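Local coordinates for protein antisigma-factor antagonist, STAS (Rhodobacter sphaeroides, PDB 3OIZ) that probably serves as the cytoplasmic STAS regulatory domain of a membrane-bound SulP-type sulfate transporter, related in fold to anti-sigma factor antagonists, at residues Val47-Ser52 against Gln63-Ala68. Sequence-based numbering, arbitrary orientation.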
ATOM      1  N   VAL A  47       7.180  -7.592  -2.728  1.00 25.94           N
ATOM      2  CA  VAL A  47       6.236  -6.918  -1.874  1.00 24.54           C
ATOM      3  C   VAL A  47       4.878  -7.053  -2.535  1.00 24.57           C
ATOM      4  O   VAL A  47       4.740  -6.827  -3.746  1.00 24.52           O
ATOM      5  CB  VAL A  47       6.602  -5.415  -1.677  1.00 24.82           C
ATOM      6  CG1 VAL A  47       5.483  -4.671  -0.947  1.00 26.53           C
ATOM      7  CG2 VAL A  47       7.915  -5.299  -0.919  1.00 25.51           C
ATOM      8  N   VAL A  48       3.869  -7.388  -1.744  1.00 24.42           N
ATOM      9  CA  VAL A  48       2.485  -7.336  -2.213  1.00 24.59           C
ATOM     10  C   VAL A  48       1.804  -6.227  -1.418  1.00 23.99           C
ATOM     11  O   VAL A  48       1.921  -6.190  -0.187  1.00 24.49           O
ATOM     12  CB  VAL A  48       1.776  -8.671  -1.956  1.00 25.51           C
ATOM     13  CG1 VAL A  48       0.282  -8.577  -2.356  1.00 25.48           C
ATOM     14  CG2 VAL A  48       2.508  -9.792  -2.689  1.00 28.61           C
ATOM     15  N   ILE A  49       1.083  -5.339  -2.106  1.00 22.87           N
ATOM     16  CA  ILE A  49       0.219  -4.368  -1.395  1.00 22.09           C
ATOM     17  C   ILE A  49      -1.222  -4.709  -1.721  1.00 21.99           C
ATOM     18  O   ILE A  49      -1.676  -4.545  -2.867  1.00 23.16           O
ATOM     19  CB  ILE A  49       0.560  -2.913  -1.749  1.00 22.20           C
ATOM     20  CG1 ILE A  49       2.063  -2.625  -1.501  1.00 21.72           C
ATOM     21  CG2 ILE A  49      -0.331  -1.922  -0.955  1.00 22.88           C
ATOM     22  CD1 ILE A  49       2.430  -1.208  -1.915  1.00 23.02           C
ATOM     23  N   ASP A  50      -1.936  -5.188  -0.702  1.00 21.17           N
ATOM     24  CA  ASP A  50      -3.281  -5.699  -0.863  1.00 21.78           C
ATOM     25  C   ASP A  50      -4.226  -4.583  -0.457  1.00 21.01           C
ATOM     26  O   ASP A  50      -4.332  -4.254   0.733  1.00 21.37           O
ATOM     27  CB  ASP A  50      -3.483  -6.959   0.003  1.00 22.56           C
ATOM     28  CG  ASP A  50      -4.865  -7.591  -0.173  1.00 24.84           C
ATOM     29  OD1 ASP A  50      -5.855  -6.890  -0.438  1.00 25.86           O
ATOM     30  OD2 ASP A  50      -4.957  -8.820  -0.006  1.00 30.40           O
ATOM     31  N   VAL A  51      -4.915  -4.004  -1.437  1.00 19.63           N
ATOM     32  CA  VAL A  51      -5.896  -2.943  -1.149  1.00 18.50           C
ATOM     33  C   VAL A  51      -7.368  -3.426  -1.352  1.00 19.62           C
ATOM     34  O   VAL A  51      -8.297  -2.610  -1.429  1.00 20.41           O
ATOM     35  CB  VAL A  51      -5.603  -1.663  -1.999  1.00 19.75           C
ATOM     36  CG1 VAL A  51      -4.255  -1.067  -1.582  1.00 20.92           C
ATOM     37  CG2 VAL A  51      -5.653  -1.969  -3.529  1.00 19.46           C
ATOM     38  N   SER A  52      -7.578  -4.734  -1.369  1.00 20.93           N
ATOM     39  CA  SER A  52      -8.919  -5.311  -1.639  1.00 22.12           C
ATOM     40  C   SER A  52      -9.948  -4.869  -0.627  1.00 22.60           C
ATOM     41  O   SER A  52     -11.143  -4.822  -0.943  1.00 23.57           O
ATOM     42  CB  SER A  52      -8.862  -6.845  -1.663  1.00 24.17           C
ATOM     43  OG  SER A  52      -8.459  -7.363  -0.393  1.00 24.93           O
ATOM     44  N   GLN A  63      -2.142   8.285  -6.459  1.00 21.20           N
ATOM     45  CA  GLN A  63      -0.721   8.646  -6.711  1.00 21.13           C
ATOM     46  C   GLN A  63       0.150   8.239  -5.529  1.00 21.42           C
ATOM     47  O   GLN A  63       1.324   7.873  -5.737  1.00 22.15           O
ATOM     48  CB  GLN A  63      -0.646  10.149  -6.954  1.00 20.95           C
ATOM     49  CG  GLN A  63      -1.189  10.503  -8.340  1.00 21.93           C
ATOM     50  CD  GLN A  63      -1.225  12.003  -8.541  1.00 23.88           C
ATOM     51  OE1 GLN A  63      -1.469  12.772  -7.598  1.00 27.69           O
ATOM     52  NE2 GLN A  63      -0.953  12.445  -9.757  1.00 26.90           N
ATOM     53  N   ALA A  64      -0.407   8.281  -4.305  1.00 20.67           N
ATOM     54  CA  ALA A  64       0.338   7.848  -3.119  1.00 20.20           C
ATOM     55  C   ALA A  64       0.596   6.349  -3.172  1.00 20.64           C
ATOM     56  O   ALA A  64       1.727   5.879  -2.875  1.00 21.05           O
ATOM     57  CB  ALA A  64      -0.414   8.253  -1.812  1.00 20.61           C
ATOM     58  N   LEU A  65      -0.422   5.579  -3.549  1.00 20.10           N
ATOM     59  CA  LEU A  65      -0.202   4.130  -3.720  1.00 20.07           C
ATOM     60  C   LEU A  65       0.880   3.889  -4.786  1.00 20.74           C
ATOM     61  O   LEU A  65       1.802   3.049  -4.606  1.00 20.17           O
ATOM     62  CB  LEU A  65      -1.537   3.464  -4.100  1.00 20.29           C
ATOM     63  CG  LEU A  65      -1.498   1.961  -4.426  1.00 20.93           C
ATOM     64  CD1 LEU A  65      -0.957   1.121  -3.261  1.00 21.86           C
ATOM     65  CD2 LEU A  65      -2.957   1.536  -4.818  1.00 22.03           C
ATOM     66  N   ASP A  66       0.772   4.623  -5.894  1.00 20.94           N
ATOM     67  CA  ASP A  66       1.736   4.460  -7.004  1.00 20.79           C
ATOM     68  C   ASP A  66       3.148   4.785  -6.494  1.00 20.92           C
ATOM     69  O   ASP A  66       4.134   4.122  -6.879  1.00 22.65           O
ATOM     70  CB  ASP A  66       1.397   5.391  -8.153  1.00 20.77           C
ATOM     71  CG  ASP A  66       0.143   4.971  -8.924  1.00 21.26           C
ATOM     72  OD1 ASP A  66      -0.368   3.834  -8.727  1.00 24.19           O
ATOM     73  OD2 ASP A  66      -0.336   5.824  -9.736  1.00 21.92           O
HETATM   74  N   MSE A  67       3.254   5.828  -5.670  1.00 20.48           N
HETATM   75  CA  MSE A  67       4.547   6.215  -5.113  1.00 22.73           C
HETATM   76  C   MSE A  67       5.107   5.139  -4.175  1.00 22.22           C
HETATM   77  O   MSE A  67       6.325   4.881  -4.189  1.00 23.33           O
HETATM   78  CB  MSE A  67       4.458   7.587  -4.412  1.00 23.92           C
HETATM   79  CG  MSE A  67       5.797   8.107  -3.882  1.00 27.99           C
HETATM   80 SE   MSE A  67       7.090   8.399  -5.303  0.75 35.38          SE
HETATM   81  CE  MSE A  67       6.411  10.116  -5.865  1.00 39.57           C
ATOM     82  N   ALA A  68       4.233   4.517  -3.361  1.00 20.96           N
ATOM     83  CA  ALA A  68       4.690   3.472  -2.452  1.00 21.66           C
ATOM     84  C   ALA A  68       5.228   2.316  -3.317  1.00 20.94           C
ATOM     85  O   ALA A  68       6.312   1.752  -3.040  1.00 22.93           O
ATOM     86  CB  ALA A  68       3.558   2.986  -1.582  1.00 22.02           C
TER
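With chi1 near -55°, Ile-49 sets its CG2 methyl anti to the backbone N and its CG1 anti to the carbonyl carbon, CD1 being carried on in an extended chain; Leu-65, whose CG stands anti to its own N (chi1 176°), reaches back from the helix to meet it. This is the core of a STAS domain, an alpha/beta fold in which helices pack on a sheet. Here helix 59-74 lies over the inner strand 46-51, the short segments running nearly antiparallel at 163° with their axes 11.0 Å apart.

The two branches of Ile-49 divide the work. CG2 touches Leu-65 CD1 at 3.9 Å, the two side chains overlapping flank to flank and pointing opposite ways, whereas CD1 extends to Ala-68 CB at 4.4 Å. A beta-branched isoleucine suits a strand and offers two separate arms; Ala-68, three residues after Leu-65 on the helix, meets the longer arm with its single methyl. Val-51, next but one along the strand and so on the same face, is likewise beta-branched and suits the extended chain; it brings CG1 to the same Leu-65 CD1 at 4.3 Å, so the forked end of leucine lets a single methyl meet two strand residues. Phe-34 of helix 31-36 also packs on Leu-65, and Phe-38 on Ile-49, extending the apolar layer.

Asp-50, between Ile-49 and Val-51, points to the other face of the sheet. Where the chain bends away at Ser-52, aspartate suits its place as an acceptor in an Asx turn, and serine supplies both a backbone N-H and a hydroxyl: Ser-52 N aims its hydrogen almost straight down the carboxylate C-O bond to Asp-50 OD1 at 2.9 Å, and Ser-52 OG donates to the syn lone pair of Asp-50 OD1, 2.6 Å away.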